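PDB 3MKV: putative amidohydrolase from Unidentified, which is a zinc-bound member of the amidohydrolase superfamily that probably works as a prolidase, hydrolysing dipeptides that end in proline. Local coordinates for residues H67-F73 and L327-Q332; T103-G109 and P127-G133; Y280-A284 and I300-H304; S336-R340 and V391-G396. All coordinates share one frame; numbering follows the deposited sequence.

Interaction 1: H67-F73 and L327-Q332. With ZN (zinc ion), chain I.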
loop_
_atom_site.group_PDB
_atom_site.type_symbol
_atom_site.label_atom_id
_atom_site.label_comp_id
_atom_site.label_asym_id
_atom_site.label_seq_id
_atom_site.Cartn_x
_atom_site.Cartn_y
_atom_site.Cartn_z
ATOM N N HIS A 67 -13.152 -0.187 -33.782
ATOM C CA HIS A 67 -12.468 0.440 -32.663
ATOM C C HIS A 67 -12.250 1.908 -32.991
ATOM O O HIS A 67 -11.392 2.267 -33.786
ATOM C CB HIS A 67 -11.148 -0.264 -32.375
ATOM C CG HIS A 67 -11.316 -1.709 -32.024
ATOM N ND1 HIS A 67 -11.751 -2.126 -30.786
ATOM C CD2 HIS A 67 -11.119 -2.834 -32.752
ATOM C CE1 HIS A 67 -11.808 -3.444 -30.762
ATOM N NE2 HIS A 67 -11.436 -3.899 -31.946
ATOM N N VAL A 68 -13.048 2.767 -32.385
ATOM C CA VAL A 68 -12.961 4.173 -32.714
ATOM C C VAL A 68 -11.642 4.786 -32.253
ATOM O O VAL A 68 -11.123 5.698 -32.896
ATOM C CB VAL A 68 -14.184 4.956 -32.193
ATOM C CG1 VAL A 68 -13.850 6.429 -32.038
ATOM C CG2 VAL A 68 -15.369 4.754 -33.141
ATOM N N VAL A 69 -11.080 4.282 -31.158
ATOM C CA VAL A 69 -9.849 4.884 -30.650
ATOM C C VAL A 69 -8.604 4.153 -31.093
ATOM O O VAL A 69 -7.516 4.448 -30.613
ATOM C CB VAL A 69 -9.832 5.058 -29.104
ATOM C CG1 VAL A 69 -11.168 5.606 -28.626
ATOM C CG2 VAL A 69 -9.468 3.753 -28.403
ATOM N N ALA A 70 -8.763 3.200 -32.009
ATOM C CA ALA A 70 -7.609 2.546 -32.624
ATOM C C ALA A 70 -7.052 3.476 -33.681
ATOM O O ALA A 70 -7.189 3.222 -34.877
ATOM C CB ALA A 70 -8.001 1.231 -33.232
ATOM N N ILE A 71 -6.428 4.558 -33.222
ATOM C CA ILE A 71 -5.985 5.642 -34.093
ATOM C C ILE A 71 -4.668 5.330 -34.793
ATOM O O ILE A 71 -4.238 6.080 -35.675
ATOM C CB ILE A 71 -5.842 6.980 -33.325
ATOM C CG1 ILE A 71 -4.794 6.864 -32.214
ATOM C CG2 ILE A 71 -7.177 7.428 -32.745
ATOM C CD1 ILE A 71 -4.410 8.215 -31.605
ATOM N N GLU A 72 -4.023 4.234 -34.395
ATOM C CA GLU A 72 -2.895 3.704 -35.159
ATOM C C GLU A 72 -2.749 2.192 -35.043
ATOM O O GLU A 72 -3.432 1.558 -34.240
ATOM C CB GLU A 72 -1.572 4.418 -34.836
ATOM C CG GLU A 72 -1.557 5.287 -33.588
ATOM C CD GLU A 72 -0.160 5.828 -33.284
ATOM O OE1 GLU A 72 -0.018 7.046 -33.010
ATOM O OE2 GLU A 72 0.802 5.026 -33.333
ATOM N N PHE A 73 -1.862 1.624 -35.863
ATOM C CA PHE A 73 -1.602 0.179 -35.882
ATOM C C PHE A 73 -0.953 -0.373 -34.598
ATOM O O PHE A 73 -1.114 -1.548 -34.276
ATOM C CB PHE A 73 -0.735 -0.198 -37.094
ATOM C CG PHE A 73 -1.491 -0.240 -38.403
ATOM C CD1 PHE A 73 -1.500 0.857 -39.258
ATOM C CD2 PHE A 73 -2.188 -1.384 -38.786
ATOM C CE1 PHE A 73 -2.194 0.815 -40.463
ATOM C CE2 PHE A 73 -2.885 -1.431 -39.993
ATOM C CZ PHE A 73 -2.882 -0.331 -40.829
ATOM N N LEU A 327 -10.869 -2.466 -38.346
ATOM C CA LEU A 327 -9.704 -1.805 -38.941
ATOM C C LEU A 327 -8.965 -0.873 -37.966
ATOM O O LEU A 327 -9.558 -0.354 -37.016
ATOM C CB LEU A 327 -10.130 -1.038 -40.200
ATOM C CG LEU A 327 -10.565 -1.896 -41.401
ATOM C CD1 LEU A 327 -11.470 -1.137 -42.354
ATOM C CD2 LEU A 327 -9.361 -2.469 -42.151
ATOM N N LEU A 328 -7.678 -0.638 -38.233
ATOM C CA LEU A 328 -6.821 0.158 -37.350
ATOM C C LEU A 328 -6.176 1.332 -38.074
ATOM O O LEU A 328 -5.934 1.274 -39.272
ATOM C CB LEU A 328 -5.708 -0.712 -36.749
ATOM C CG LEU A 328 -6.086 -2.097 -36.207
ATOM C CD1 LEU A 328 -4.848 -2.895 -35.858
ATOM C CD2 LEU A 328 -7.020 -2.000 -34.998
ATOM N N GLY A 329 -5.887 2.395 -37.333
ATOM C CA GLY A 329 -5.115 3.521 -37.858
ATOM C C GLY A 329 -5.578 4.060 -39.197
ATOM O O GLY A 329 -6.739 4.439 -39.364
ATOM N N GLU A 330 -4.644 4.099 -40.126
ATOM C CA GLU A 330 -4.828 4.593 -41.471
ATOM C C GLU A 330 -5.823 3.772 -42.255
ATOM O O GLU A 330 -6.522 4.282 -43.107
ATOM C CB GLU A 330 -3.487 4.605 -42.191
ATOM C CG GLU A 330 -2.513 5.660 -41.705
ATOM C CD GLU A 330 -1.687 5.248 -40.485
ATOM O OE1 GLU A 330 -1.965 4.211 -39.852
ATOM O OE2 GLU A 330 -0.740 5.986 -40.160
ATOM N N ALA A 331 -5.822 2.479 -41.985
ATOM C CA ALA A 331 -6.626 1.490 -42.705
ATOM C C ALA A 331 -8.120 1.631 -42.450
ATOM O O ALA A 331 -8.943 1.138 -43.231
ATOM C CB ALA A 331 -6.183 0.105 -42.337
ATOM N N GLN A 332 -8.473 2.276 -41.343
ATOM C CA GLN A 332 -9.867 2.549 -41.051
ATOM C C GLN A 332 -10.587 3.081 -42.282
ATOM O O GLN A 332 -11.804 2.956 -42.398
ATOM C CB GLN A 332 -10.001 3.553 -39.905
ATOM C CG GLN A 332 -9.491 3.030 -38.577
ATOM C CD GLN A 332 -10.501 3.190 -37.452
ATOM O OE1 GLN A 332 -11.703 3.284 -37.695
ATOM N NE2 GLN A 332 -10.017 3.201 -36.212
HETATM ZN ZN ZN I . -11.433 -5.819 -32.741
#
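The ring of Phe-73 takes the carbonyl oxygen of Leu-328 over one face, 3.8 Å from CZ to that O and offset toward the rim. At the edge, near the ring plane, Glu-330 OE1 stands 3.4 Å from Phe-73 CD1, its carboxylate turned only 17° from the ring. The methyl of Ala-331 meets CZ obliquely. The other flat group, the amide of Gln-332, works as a clamp: NE2 gives one hydrogen to His-67 O at 2.9 Å, approaching almost straight on to the carbonyl, and the other to Ala-70 O at 3.1 Å. That second oxygen also accepts from Gly-329 N, 2.9 Å from Ala-70 O, and the two donors reach it from opposite faces of its plane. Gln-332 can grip both carbonyls because its chain bends at chi2 (-129°), and the type I turn from His-67 to Ala-70 is thereby tied to the 327-332 loop. Close by, Gly-329 CA lies 3.5 Å from Glu-72 CA, so the two backbones meet directly where Gly-329 has no side chain.

His-67 NE2 binds zinc at 2.1 Å, in a site completed by His-65, Asp-326 and the carboxylated Lys-193, while its ND1 donates to Gly-109 O. The 67-73 loop thus supplies one ligand, and 327-332 follows directly on another, Asp-326. Helix 83-99 lies against Gln-332 and Val-68, helix 277-286 against Phe-73 and Ala-331.

Interaction 2: T103-G109 and P127-G133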
loop_
_atom_site.group_PDB
_atom_site.type_symbol
_atom_site.label_atom_id
_atom_site.label_comp_id
_atom_site.label_asym_id
_atom_site.label_seq_id
_atom_site.Cartn_x
_atom_site.Cartn_y
_atom_site.Cartn_z
ATOM N N THR A 103 -24.591 4.346 -39.961
ATOM C CA THR A 103 -25.377 5.169 -39.062
ATOM C C THR A 103 -25.362 4.604 -37.651
ATOM O O THR A 103 -25.687 5.299 -36.689
ATOM C CB THR A 103 -26.824 5.389 -39.577
ATOM O OG1 THR A 103 -27.394 4.144 -39.993
ATOM C CG2 THR A 103 -26.824 6.333 -40.760
ATOM N N THR A 104 -24.979 3.336 -37.536
ATOM C CA THR A 104 -24.766 2.732 -36.228
ATOM C C THR A 104 -23.508 1.878 -36.279
ATOM O O THR A 104 -23.222 1.242 -37.298
ATOM C CB THR A 104 -25.950 1.847 -35.775
ATOM O OG1 THR A 104 -27.131 2.642 -35.630
ATOM C CG2 THR A 104 -25.638 1.191 -34.433
ATOM N N VAL A 105 -22.747 1.882 -35.188
ATOM C CA VAL A 105 -21.649 0.935 -35.039
ATOM C C VAL A 105 -21.597 0.311 -33.646
ATOM O O VAL A 105 -22.010 0.923 -32.652
ATOM C CB VAL A 105 -20.296 1.572 -35.362
ATOM C CG1 VAL A 105 -20.212 1.915 -36.859
ATOM C CG2 VAL A 105 -20.060 2.810 -34.468
ATOM N N ARG A 106 -21.099 -0.919 -33.582
ATOM C CA ARG A 106 -20.809 -1.540 -32.300
ATOM C C ARG A 106 -19.312 -1.485 -32.109
ATOM O O ARG A 106 -18.548 -2.055 -32.898
ATOM C CB ARG A 106 -21.299 -2.986 -32.246
ATOM C CG ARG A 106 -21.275 -3.592 -30.849
ATOM C CD ARG A 106 -21.758 -5.022 -30.872
ATOM N NE ARG A 106 -20.873 -5.871 -31.668
ATOM C CZ ARG A 106 -20.900 -7.196 -31.639
ATOM N NH1 ARG A 106 -21.756 -7.812 -30.841
ATOM N NH2 ARG A 106 -20.070 -7.902 -32.398
ATOM N N ASP A 107 -18.888 -0.771 -31.073
ATOM C CA ASP A 107 -17.471 -0.673 -30.791
ATOM C C ASP A 107 -17.042 -1.855 -29.929
ATOM O O ASP A 107 -17.634 -2.130 -28.881
ATOM C CB ASP A 107 -17.112 0.665 -30.146
ATOM C CG ASP A 107 -15.624 0.804 -29.912
ATOM O OD1 ASP A 107 -15.105 0.173 -28.967
ATOM O OD2 ASP A 107 -14.967 1.533 -30.675
ATOM N N ALA A 108 -16.013 -2.555 -30.393
ATOM C CA ALA A 108 -15.629 -3.829 -29.822
ATOM C C ALA A 108 -14.572 -3.698 -28.727
ATOM O O ALA A 108 -14.119 -4.694 -28.177
ATOM C CB ALA A 108 -15.153 -4.765 -30.930
ATOM N N GLY A 109 -14.184 -2.470 -28.400
ATOM C CA GLY A 109 -13.220 -2.255 -27.344
ATOM C C GLY A 109 -12.526 -0.916 -27.457
ATOM O O GLY A 109 -11.949 -0.582 -28.505
ATOM N N PRO A 127 -21.462 7.866 -36.052
ATOM C CA PRO A 127 -22.469 6.827 -35.970
ATOM C C PRO A 127 -23.028 6.763 -34.548
ATOM O O PRO A 127 -22.341 7.113 -33.597
ATOM C CB PRO A 127 -21.684 5.547 -36.274
ATOM C CG PRO A 127 -20.365 5.984 -36.814
ATOM C CD PRO A 127 -20.105 7.337 -36.249
ATOM N N ARG A 128 -24.273 6.334 -34.412
ATOM C CA ARG A 128 -24.804 5.973 -33.121
ATOM C C ARG A 128 -23.896 4.880 -32.584
ATOM O O ARG A 128 -23.488 3.984 -33.329
ATOM C CB ARG A 128 -26.235 5.464 -33.273
ATOM C CG ARG A 128 -26.786 4.804 -32.036
ATOM C CD ARG A 128 -28.180 4.274 -32.287
ATOM N NE ARG A 128 -29.087 5.304 -32.787
ATOM C CZ ARG A 128 -29.288 5.554 -34.076
ATOM N NH1 ARG A 128 -28.636 4.852 -34.992
ATOM N NH2 ARG A 128 -30.143 6.502 -34.446
ATOM N N LEU A 129 -23.557 4.959 -31.300
ATOM C CA LEU A 129 -22.512 4.090 -30.739
ATOM C C LEU A 129 -23.051 3.070 -29.759
ATOM O O LEU A 129 -23.698 3.418 -28.779
ATOM C CB LEU A 129 -21.431 4.920 -30.051
ATOM C CG LEU A 129 -20.471 5.784 -30.875
ATOM C CD1 LEU A 129 -19.382 6.331 -29.961
ATOM C CD2 LEU A 129 -19.842 4.993 -32.008
ATOM N N PHE A 130 -22.782 1.803 -30.028
ATOM C CA PHE A 130 -23.013 0.750 -29.045
ATOM C C PHE A 130 -21.652 0.279 -28.549
ATOM O O PHE A 130 -20.947 -0.464 -29.244
ATOM C CB PHE A 130 -23.783 -0.415 -29.658
ATOM C CG PHE A 130 -25.260 -0.174 -29.769
ATOM C CD1 PHE A 130 -25.774 0.639 -30.771
ATOM C CD2 PHE A 130 -26.135 -0.767 -28.881
ATOM C CE1 PHE A 130 -27.127 0.855 -30.883
ATOM C CE2 PHE A 130 -27.501 -0.548 -28.984
ATOM C CZ PHE A 130 -27.999 0.262 -29.987
ATOM N N VAL A 131 -21.289 0.718 -27.343
ATOM C CA VAL A 131 -19.926 0.567 -26.845
ATOM C C VAL A 131 -19.734 -0.598 -25.865
ATOM O O VAL A 131 -20.638 -0.964 -25.105
ATOM C CB VAL A 131 -19.447 1.882 -26.200
ATOM C CG1 VAL A 131 -19.622 3.052 -27.190
ATOM C CG2 VAL A 131 -20.215 2.147 -24.924
ATOM N N SER A 132 -18.532 -1.163 -25.896
ATOM C CA SER A 132 -18.154 -2.277 -25.044
ATOM C C SER A 132 -17.380 -1.829 -23.805
ATOM O O SER A 132 -17.195 -2.611 -22.878
ATOM C CB SER A 132 -17.271 -3.244 -25.831
ATOM O OG SER A 132 -18.006 -3.916 -26.835
ATOM N N GLY A 133 -16.928 -0.576 -23.798
ATOM C CA GLY A 133 -15.934 -0.132 -22.832
ATOM C C GLY A 133 -14.597 -0.784 -23.168
ATOM O O GLY A 133 -14.212 -0.879 -24.336
HETATM O O HOH W 1 -16.441 0.067 -26.660
#
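With chi1 at -63°, Thr-104 carries OG1 beside its backbone nitrogen, where the side chain of Arg-128, extended through chi2 and then bent at chi3 (-55°), brings NH1 to it. The resulting hydrogen bond is 2.7 Å from Arg-128 NH1 to Thr-104 OG1, with the oxygen at the edge of the guanidinium and in its plane. The same guanidinium forms salt bridges to Asp-379 and Asp-407, which together with Thr-104 hold it in place.

The two strands run parallel, 21° apart. Arg-128 N donates to Thr-103 O, Val-105 N to Arg-128 O, Phe-130 N to Val-105 O and Asp-107 N to Phe-130 O, each bond 2.8 to 2.9 Å long. On the face shared with Arg-128, Thr-104 CG2 meets Phe-130 CD1 at 3.7 Å, oblique to the ring. On the other, Val-105 CG2 lies 3.3 Å from Leu-129 CD2, the two side chains side by side and pointing the same way, with Pro-127 CB also against CG2. Further along, Ser-132 OG donates to Asp-107 O in the carbonyl plane at 2.7 Å. Asp-107 OD1 accepts from Gly-109 N in an Asx turn, and its other oxygen, OD2, takes the backbone N-H of Val-68.

Helix 113-120 connects the two strands in a beta-alpha-beta unit of the amidohydrolase barrel. Strand 56-63 pairs with 102-107 on its other side, while helix 83-99 packs against Thr-103 and Pro-127.

Interaction 3: Y280-A284 and I300-H304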
loop_
_atom_site.group_PDB
_atom_site.type_symbol
_atom_site.label_atom_id
_atom_site.label_comp_id
_atom_site.label_asym_id
_atom_site.label_seq_id
_atom_site.Cartn_x
_atom_site.Cartn_y
_atom_site.Cartn_z
ATOM N N TYR A 280 -7.708 -8.087 -42.251
ATOM C CA TYR A 280 -6.569 -8.961 -42.534
ATOM C C TYR A 280 -5.872 -8.591 -43.844
ATOM O O TYR A 280 -4.639 -8.557 -43.911
ATOM C CB TYR A 280 -6.993 -10.430 -42.477
ATOM C CG TYR A 280 -7.738 -10.707 -41.194
ATOM C CD1 TYR A 280 -7.134 -10.463 -39.970
ATOM C CD2 TYR A 280 -9.052 -11.170 -41.198
ATOM C CE1 TYR A 280 -7.798 -10.686 -38.782
ATOM C CE2 TYR A 280 -9.731 -11.396 -40.004
ATOM C CZ TYR A 280 -9.089 -11.147 -38.799
ATOM O OH TYR A 280 -9.720 -11.349 -37.592
ATOM N N ASP A 281 -6.660 -8.283 -44.869
ATOM C CA ASP A 281 -6.117 -7.809 -46.138
ATOM C C ASP A 281 -5.270 -6.541 -45.986
ATOM O O ASP A 281 -4.331 -6.317 -46.753
ATOM C CB ASP A 281 -7.247 -7.564 -47.141
ATOM C CG ASP A 281 -7.886 -8.855 -47.628
ATOM O OD1 ASP A 281 -8.686 -8.797 -48.591
ATOM O OD2 ASP A 281 -7.586 -9.926 -47.049
ATOM N N ALA A 282 -5.611 -5.714 -45.001
ATOM C CA ALA A 282 -4.914 -4.449 -44.777
ATOM C C ALA A 282 -3.661 -4.618 -43.929
ATOM O O ALA A 282 -2.649 -3.962 -44.174
ATOM C CB ALA A 282 -5.847 -3.435 -44.135
ATOM N N LEU A 283 -3.729 -5.478 -42.920
ATOM C CA LEU A 283 -2.567 -5.731 -42.082
ATOM C C LEU A 283 -1.413 -6.252 -42.933
ATOM O O LEU A 283 -0.251 -5.896 -42.716
ATOM C CB LEU A 283 -2.907 -6.726 -40.970
ATOM C CG LEU A 283 -3.802 -6.205 -39.840
ATOM C CD1 LEU A 283 -4.256 -7.334 -38.930
ATOM C CD2 LEU A 283 -3.088 -5.113 -39.045
ATOM N N ALA A 284 -1.743 -7.088 -43.912
ATOM C CA ALA A 284 -0.744 -7.637 -44.820
ATOM C C ALA A 284 -0.199 -6.577 -45.781
ATOM O O ALA A 284 1.004 -6.505 -46.008
ATOM C CB ALA A 284 -1.322 -8.816 -45.593
ATOM N N ILE A 300 -0.175 -12.522 -38.954
ATOM C CA ILE A 300 -1.236 -12.332 -39.945
ATOM C C ILE A 300 -1.541 -13.589 -40.768
ATOM O O ILE A 300 -2.696 -14.012 -40.869
ATOM C CB ILE A 300 -0.902 -11.162 -40.894
ATOM C CG1 ILE A 300 -0.561 -9.907 -40.081
ATOM C CG2 ILE A 300 -2.055 -10.903 -41.849
ATOM C CD1 ILE A 300 -0.061 -8.745 -40.912
ATOM N N ALA A 301 -0.499 -14.179 -41.350
ATOM C CA ALA A 301 -0.662 -15.279 -42.296
ATOM C C ALA A 301 -1.466 -16.432 -41.701
ATOM O O ALA A 301 -2.124 -17.187 -42.424
ATOM C CB ALA A 301 0.698 -15.764 -42.784
ATOM N N ASP A 302 -1.408 -16.556 -40.378
ATOM C CA ASP A 302 -2.096 -17.629 -39.668
ATOM C C ASP A 302 -3.580 -17.698 -40.027
ATOM O O ASP A 302 -4.115 -18.783 -40.274
ATOM C CB ASP A 302 -1.942 -17.459 -38.150
ATOM C CG ASP A 302 -0.499 -17.599 -37.677
ATOM O OD1 ASP A 302 -0.193 -17.115 -36.563
ATOM O OD2 ASP A 302 0.329 -18.188 -38.407
ATOM N N VAL A 303 -4.236 -16.540 -40.060
ATOM C CA VAL A 303 -5.687 -16.481 -40.219
ATOM C C VAL A 303 -6.148 -15.865 -41.541
ATOM O O VAL A 303 -7.254 -16.122 -41.999
ATOM C CB VAL A 303 -6.352 -15.701 -39.047
ATOM C CG1 VAL A 303 -5.918 -16.272 -37.712
ATOM C CG2 VAL A 303 -6.027 -14.213 -39.122
ATOM N N HIS A 304 -5.298 -15.049 -42.144
ATOM C CA HIS A 304 -5.678 -14.244 -43.300
ATOM C C HIS A 304 -6.254 -15.028 -44.487
ATOM O O HIS A 304 -7.282 -14.639 -45.046
ATOM C CB HIS A 304 -4.493 -13.376 -43.735
ATOM C CG HIS A 304 -4.740 -12.594 -44.985
ATOM N ND1 HIS A 304 -3.717 -12.074 -45.751
ATOM C CD2 HIS A 304 -5.892 -12.253 -45.612
ATOM C CE1 HIS A 304 -4.231 -11.435 -46.788
ATOM N NE2 HIS A 304 -5.548 -11.533 -46.730
#
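From CB outward, His-304 lies against residues 280-284 of helix 277-286: CB is 4.1 Å from Tyr-280 CB, CD2 closes to 3.8 Å from that same Tyr-280 CB, and ND1 stands 4.0 Å from Ala-284 CB. At the tip, NE2 makes a weak, bent hydrogen bond to Asp-281 OD2, 2.6 Å long with an angle of 127° at the hydrogen. Having CG anti to the backbone nitrogen (chi1 175°) sends the ring across to the other helix, where the carbonyl oxygen of Tyr-280 sits over the centre of one ring face.

Further in, the contact is apolar. Val-303 CG2 makes a CH-pi contact over one face of the Tyr-280 ring, 4.2 Å from its centroid. Ile-300 CD1 reaches across to Leu-283, 3.5 Å from its CB.

Tyr-280 OH is hydrogen-bonded to Tyr-236 OH. The contact is a roughly antiparallel pairing, 151° between axes, of helix 277-286 with the weakly bonded helical turn 300-304. The side chain of Tyr-280 lies about 6 Å from a zinc ion and about 4 Å from a sulfate, probably from the crystallisation liquor, consistent with a place beside the active-site pocket of the barrel.

Interaction 4: S336-R340 and V391-G396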
loop_
_atom_site.group_PDB
_atom_site.type_symbol
_atom_site.label_atom_id
_atom_site.label_comp_id
_atom_site.label_asym_id
_atom_site.label_seq_id
_atom_site.Cartn_x
_atom_site.Cartn_y
_atom_site.Cartn_z
ATOM N N SER A 336 -15.541 0.313 -46.084
ATOM C CA SER A 336 -16.516 -0.087 -47.102
ATOM C C SER A 336 -16.063 -1.250 -48.001
ATOM O O SER A 336 -16.881 -1.874 -48.674
ATOM C CB SER A 336 -16.911 1.103 -47.958
ATOM O OG SER A 336 -17.469 2.106 -47.147
ATOM N N ASP A 337 -14.772 -1.553 -48.006
ATOM C CA ASP A 337 -14.286 -2.654 -48.827
ATOM C C ASP A 337 -14.758 -4.011 -48.330
ATOM O O ASP A 337 -14.599 -5.012 -49.023
ATOM C CB ASP A 337 -12.766 -2.639 -48.922
ATOM C CG ASP A 337 -12.265 -1.647 -49.936
ATOM O OD1 ASP A 337 -12.809 -0.522 -50.000
ATOM O OD2 ASP A 337 -11.328 -1.996 -50.678
ATOM N N GLU A 338 -15.328 -4.053 -47.130
ATOM C CA GLU A 338 -15.787 -5.329 -46.592
ATOM C C GLU A 338 -17.000 -5.831 -47.375
ATOM O O GLU A 338 -17.324 -7.015 -47.334
ATOM C CB GLU A 338 -16.084 -5.231 -45.089
ATOM C CG GLU A 338 -16.631 -6.514 -44.439
ATOM C CD GLU A 338 -15.560 -7.572 -44.170
ATOM O OE1 GLU A 338 -15.918 -8.655 -43.640
ATOM O OE2 GLU A 338 -14.370 -7.323 -44.486
ATOM N N PHE A 339 -17.664 -4.922 -48.083
ATOM C CA PHE A 339 -18.788 -5.292 -48.947
ATOM C C PHE A 339 -18.266 -6.014 -50.182
ATOM O O PHE A 339 -18.705 -7.121 -50.509
ATOM C CB PHE A 339 -19.588 -4.057 -49.368
ATOM C CG PHE A 339 -20.374 -3.433 -48.252
ATOM C CD1 PHE A 339 -21.403 -4.135 -47.636
ATOM C CD2 PHE A 339 -20.097 -2.134 -47.826
ATOM C CE1 PHE A 339 -22.139 -3.564 -46.594
ATOM C CE2 PHE A 339 -20.830 -1.544 -46.784
ATOM C CZ PHE A 339 -21.848 -2.260 -46.166
ATOM N N ARG A 340 -17.312 -5.378 -50.853
ATOM C CA ARG A 340 -16.629 -5.965 -52.000
ATOM C C ARG A 340 -16.108 -7.367 -51.684
ATOM O O ARG A 340 -16.352 -8.321 -52.429
ATOM C CB ARG A 340 -15.456 -5.072 -52.416
ATOM C CG ARG A 340 -14.956 -5.314 -53.835
ATOM C CD ARG A 340 -13.528 -4.806 -54.034
ATOM N NE ARG A 340 -12.529 -5.728 -53.493
ATOM C CZ ARG A 340 -11.612 -5.397 -52.587
ATOM N NH1 ARG A 340 -11.556 -4.155 -52.123
ATOM N NH2 ARG A 340 -10.746 -6.306 -52.147
ATOM N N VAL A 391 -22.532 -4.024 -55.138
ATOM C CA VAL A 391 -22.206 -3.294 -53.905
ATOM C C VAL A 391 -21.152 -2.216 -54.154
ATOM O O VAL A 391 -20.749 -1.500 -53.233
ATOM C CB VAL A 391 -21.693 -4.241 -52.799
ATOM C CG1 VAL A 391 -22.791 -5.193 -52.357
ATOM C CG2 VAL A 391 -20.435 -4.999 -53.264
ATOM N N ASP A 392 -20.714 -2.116 -55.407
ATOM C CA ASP A 392 -19.704 -1.146 -55.808
ATOM C C ASP A 392 -20.127 0.292 -55.534
ATOM O O ASP A 392 -19.285 1.179 -55.423
ATOM C CB ASP A 392 -19.365 -1.317 -57.291
ATOM C CG ASP A 392 -18.748 -2.673 -57.598
ATOM O OD1 ASP A 392 -18.414 -3.413 -56.646
ATOM O OD2 ASP A 392 -18.597 -2.997 -58.794
ATOM N N CYS A 393 -21.432 0.522 -55.435
ATOM C CA CYS A 393 -21.949 1.854 -55.103
ATOM C C CYS A 393 -21.698 2.257 -53.632
ATOM O O CYS A 393 -21.727 3.441 -53.289
ATOM C CB CYS A 393 -23.446 1.947 -55.441
ATOM S SG CYS A 393 -24.424 0.481 -54.984
ATOM N N LEU A 394 -21.460 1.266 -52.774
ATOM C CA LEU A 394 -21.168 1.518 -51.361
ATOM C C LEU A 394 -19.675 1.752 -51.117
ATOM O O LEU A 394 -19.297 2.340 -50.111
ATOM C CB LEU A 394 -21.683 0.369 -50.485
ATOM C CG LEU A 394 -23.172 0.038 -50.662
ATOM C CD1 LEU A 394 -23.616 -1.207 -49.870
ATOM C CD2 LEU A 394 -24.040 1.238 -50.318
ATOM N N LEU A 395 -18.834 1.305 -52.049
ATOM C CA LEU A 395 -17.382 1.374 -51.874
ATOM C C LEU A 395 -16.851 2.792 -51.769
ATOM O O LEU A 395 -17.519 3.750 -52.162
ATOM C CB LEU A 395 -16.648 0.676 -53.019
ATOM C CG LEU A 395 -16.902 -0.807 -53.263
ATOM C CD1 LEU A 395 -15.935 -1.336 -54.332
ATOM C CD2 LEU A 395 -16.796 -1.601 -51.967
ATOM N N GLY A 396 -15.630 2.900 -51.241
ATOM C CA GLY A 396 -14.925 4.163 -51.116
ATOM C C GLY A 396 -15.311 4.991 -49.906
ATOM O O GLY A 396 -15.423 4.486 -48.787
HETATM O O HOH W 2 -18.409 4.542 -48.997
#
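Phe-339 presents a ring face to Leu-394, whose CD1 sits over its centre, 4.0 Å from the centroid and only 3° off the ring normal, a clean CH-pi contact. Leu-394 CB also touches the ring rim at CD2, and the two side chains cross at about a right angle. Nearer the helix backbone, Phe-339 CB packs on Val-391 CB at 4.0 Å, with Val-391 CG2 lying against the Phe-339 carbonyl. The ring of Phe-323 stacks on Phe-339 as well, and helix 348-362 supplies Val-351 and Ala-355 as further neighbours.

Leu-395 comes in from a different direction. Its chi1 of -60° sets CG anti to the carbonyl carbon, and CD2 reaches across to Ser-336 O at 3.3 Å and to Arg-340 CB at 3.7 Å. Beyond that aliphatic stretch, Arg-340 NH1 turns back to a salt bridge with Asp-337 OD2, 2.6 Å away and in the guanidinium plane.

The polar side is bridged by water. One molecule lies among Ser-336 OG, Leu-394 O and, more weakly, Gly-396 O, and probably shares its protons between them. No clear direct hydrogen bond joins the start of helix 337-343 to the 391-396 loop, so the contact rests mainly on apolar packing with a water at its polar side, while the charges of Asp-337 and Arg-340 are paired with each other within 336-340.

How the interactions relate
All four contacts fall in the amidohydrolase family region. Along the chain, interaction 1 joins residues 67-73 to 327-332, and interactions 2 and 3 fall in that order between its two segments; interaction 4 follows it. Interactions 1 and 2 touch, centres about 14 Å apart, where the zinc-ligand loop meets the end of strand 102-107. Interaction 3, its centre about 15 Å from that of interaction 1, packs helix 277-286 against it through Leu-283 and Ala-282. Interaction 4 follows a few residues further along, centres about 19 Å apart. The first three each bring a residue near the zinc ions, while the fourth joins helix 337-343 to the loop between strands 380-383 and 403-406.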